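Local coordinates for SusD superfamily protein (Bacteroides thetaiotaomicron, PDB 3MCX) that is of undetermined function but, as a zinc-binding outer-membrane member of the SusD family, probably takes part in capturing glycans at the cell surface, at residues Asn382-Ile385 with Ser386-Thr390. Residues are numbered along the deposited sequence; the frame is centred on the assembly and turned at random.
With ZN (zinc ion), chain E.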
loop_
_atom_site.group_PDB
_atom_site.type_symbol
_atom_site.label_atom_id
_atom_site.label_comp_id
_atom_site.label_asym_id
_atom_site.label_seq_id
_atom_site.Cartn_x
_atom_site.Cartn_y
_atom_site.Cartn_z
ATOM N N ASN A 382 -5.067 -21.596 -2.644
ATOM C CA ASN A 382 -6.280 -22.289 -2.203
ATOM C C ASN A 382 -6.630 -21.992 -0.736
ATOM O O ASN A 382 -7.802 -21.995 -0.376
ATOM C CB ASN A 382 -6.203 -23.783 -2.485
ATOM C CG ASN A 382 -6.436 -24.095 -3.955
ATOM O OD1 ASN A 382 -7.081 -23.303 -4.672
ATOM N ND2 ASN A 382 -5.887 -25.218 -4.428
ATOM N N ASP A 383 -5.624 -21.670 0.083
ATOM C CA ASP A 383 -5.880 -21.213 1.465
ATOM C C ASP A 383 -6.713 -19.942 1.490
ATOM O O ASP A 383 -7.499 -19.746 2.390
ATOM C CB ASP A 383 -4.569 -20.975 2.216
ATOM C CG ASP A 383 -3.982 -22.251 2.780
ATOM O OD1 ASP A 383 -4.752 -23.060 3.330
ATOM O OD2 ASP A 383 -2.738 -22.455 2.669
ATOM N N ILE A 384 -6.545 -19.094 0.506
ATOM C CA ILE A 384 -7.357 -17.889 0.396
ATOM C C ILE A 384 -8.699 -18.253 -0.208
ATOM O O ILE A 384 -9.734 -18.021 0.407
ATOM C CB ILE A 384 -6.646 -16.796 -0.403
ATOM C CG1 ILE A 384 -5.289 -16.442 0.233
ATOM C CG2 ILE A 384 -7.563 -15.577 -0.515
ATOM C CD1 ILE A 384 -5.310 -16.005 1.695
ATOM N N ILE A 385 -8.692 -18.857 -1.396
ATOM C CA ILE A 385 -9.942 -19.186 -2.103
ATOM C C ILE A 385 -10.904 -19.942 -1.193
ATOM O O ILE A 385 -12.083 -19.576 -1.099
ATOM C CB ILE A 385 -9.686 -19.961 -3.438
ATOM C CG1 ILE A 385 -8.928 -19.086 -4.449
ATOM C CG2 ILE A 385 -11.026 -20.370 -4.096
ATOM C CD1 ILE A 385 -8.456 -19.884 -5.710
ATOM N N SER A 386 -10.414 -20.978 -0.515
ATOM C CA SER A 386 -11.274 -21.854 0.300
ATOM C C SER A 386 -11.910 -21.143 1.489
ATOM O O SER A 386 -12.914 -21.636 2.020
ATOM C CB SER A 386 -10.505 -23.064 0.820
ATOM O OG SER A 386 -9.500 -22.683 1.729
ATOM N N ARG A 387 -11.317 -20.022 1.904
ATOM C CA ARG A 387 -11.834 -19.208 3.008
ATOM C C ARG A 387 -12.659 -18.015 2.549
ATOM O O ARG A 387 -13.042 -17.148 3.360
ATOM C CB ARG A 387 -10.667 -18.760 3.925
ATOM C CG ARG A 387 -10.009 -19.882 4.700
ATOM C CD ARG A 387 -8.817 -19.371 5.474
ATOM N NE ARG A 387 -8.256 -20.360 6.367
ATOM C CZ ARG A 387 -7.451 -21.355 5.997
ATOM N NH1 ARG A 387 -7.038 -21.474 4.736
ATOM N NH2 ARG A 387 -7.014 -22.208 6.900
ATOM N N ARG A 388 -12.913 -17.921 1.242
ATOM C CA ARG A 388 -13.642 -16.785 0.684
ATOM C C ARG A 388 -14.876 -17.184 -0.124
ATOM O O ARG A 388 -15.674 -16.330 -0.522
ATOM C CB ARG A 388 -12.705 -15.919 -0.167
ATOM C CG ARG A 388 -11.511 -15.378 0.589
ATOM C CD ARG A 388 -11.895 -14.366 1.637
ATOM N NE ARG A 388 -10.686 -13.882 2.227
ATOM C CZ ARG A 388 -10.157 -14.329 3.361
ATOM N NH1 ARG A 388 -10.770 -15.241 4.075
ATOM N NH2 ARG A 388 -9.005 -13.795 3.752
ATOM N N THR A 389 -15.011 -18.464 -0.417
ATOM C CA THR A 389 -16.173 -18.958 -1.146
ATOM C C THR A 389 -16.558 -20.345 -0.679
ATOM O O THR A 389 -15.727 -21.087 -0.165
ATOM C CB THR A 389 -15.932 -18.961 -2.678
ATOM O OG1 THR A 389 -17.124 -19.382 -3.352
ATOM C CG2 THR A 389 -14.765 -19.892 -3.064
ATOM N N THR A 390 -17.822 -20.699 -0.853
ATOM C CA THR A 390 -18.263 -22.071 -0.608
ATOM C C THR A 390 -18.254 -22.952 -1.858
ATOM O O THR A 390 -18.557 -24.130 -1.777
ATOM C CB THR A 390 -19.676 -22.100 -0.027
ATOM O OG1 THR A 390 -20.532 -21.315 -0.867
ATOM C CG2 THR A 390 -19.674 -21.515 1.391
HETATM ZN ZN ZN E . -4.148 -24.577 4.541
#
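Arg387 reaches back along the last turn of helix 374-385, where the chain enters the loop to helix 403-414, and lays one nitrogen, NH1, against two oxygens of Asp383. The salt bridge, Arg387 NH1 to Asp383 OD1 at 3.1 Å, meets the carboxylate on its anti side, somewhat out of plane; the two flat groups are turned 57° apart. The same NH1 gives a straighter bond to the backbone oxygen (Arg387 NH1 to Asp383 O, 2.9 Å), which lies in the guanidinium plane at its edge. Arg387 spans this distance because its chain is extended from CG to NE, CG and CD passing alongside Asp383 O. Asp383 OD1 also binds a zinc ion at 2.0 Å.

Main-chain carbonyls at the helix end collect most of the remaining bonds. Asn382 O takes Ser386 N and, from the opposite face of its carbonyl plane, a side-chain donor (Ser386 OG to Asn382 O, 2.8 Å); OG sits between the backbone N and the carbonyl carbon (chi1 66°), which brings it to Asn382 O. Arg387 N bonds Ile384 O and Arg388 N bonds Ile385 O; these two span three residues, where Ser386 N to Asn382 O spans four. Thr389 N adds a weak bond to Ile385 O.

Apolar contact is slight: Ile385 CG2 meets Thr389 CG2 at 3.9 Å, side by side, and Ile384 CG2 meets Arg388 CG at 4.1 Å, the side chains crossing at an angle. Ile384 also packs on helices 356-370 and 403-414; the Arg388 guanidinium goes on to Glu413 and Glu255.

Replacing Arg387 by alanine would probably leave OD1 of Asp383 with the zinc but without its salt-bridge partner, and take the guanidinium donor from Asp383 O. Zinc and arginine probably polarise the carboxylate toward OD1, while NH1 ties the metal-binding side chain to its own backbone carbonyl near the helix end.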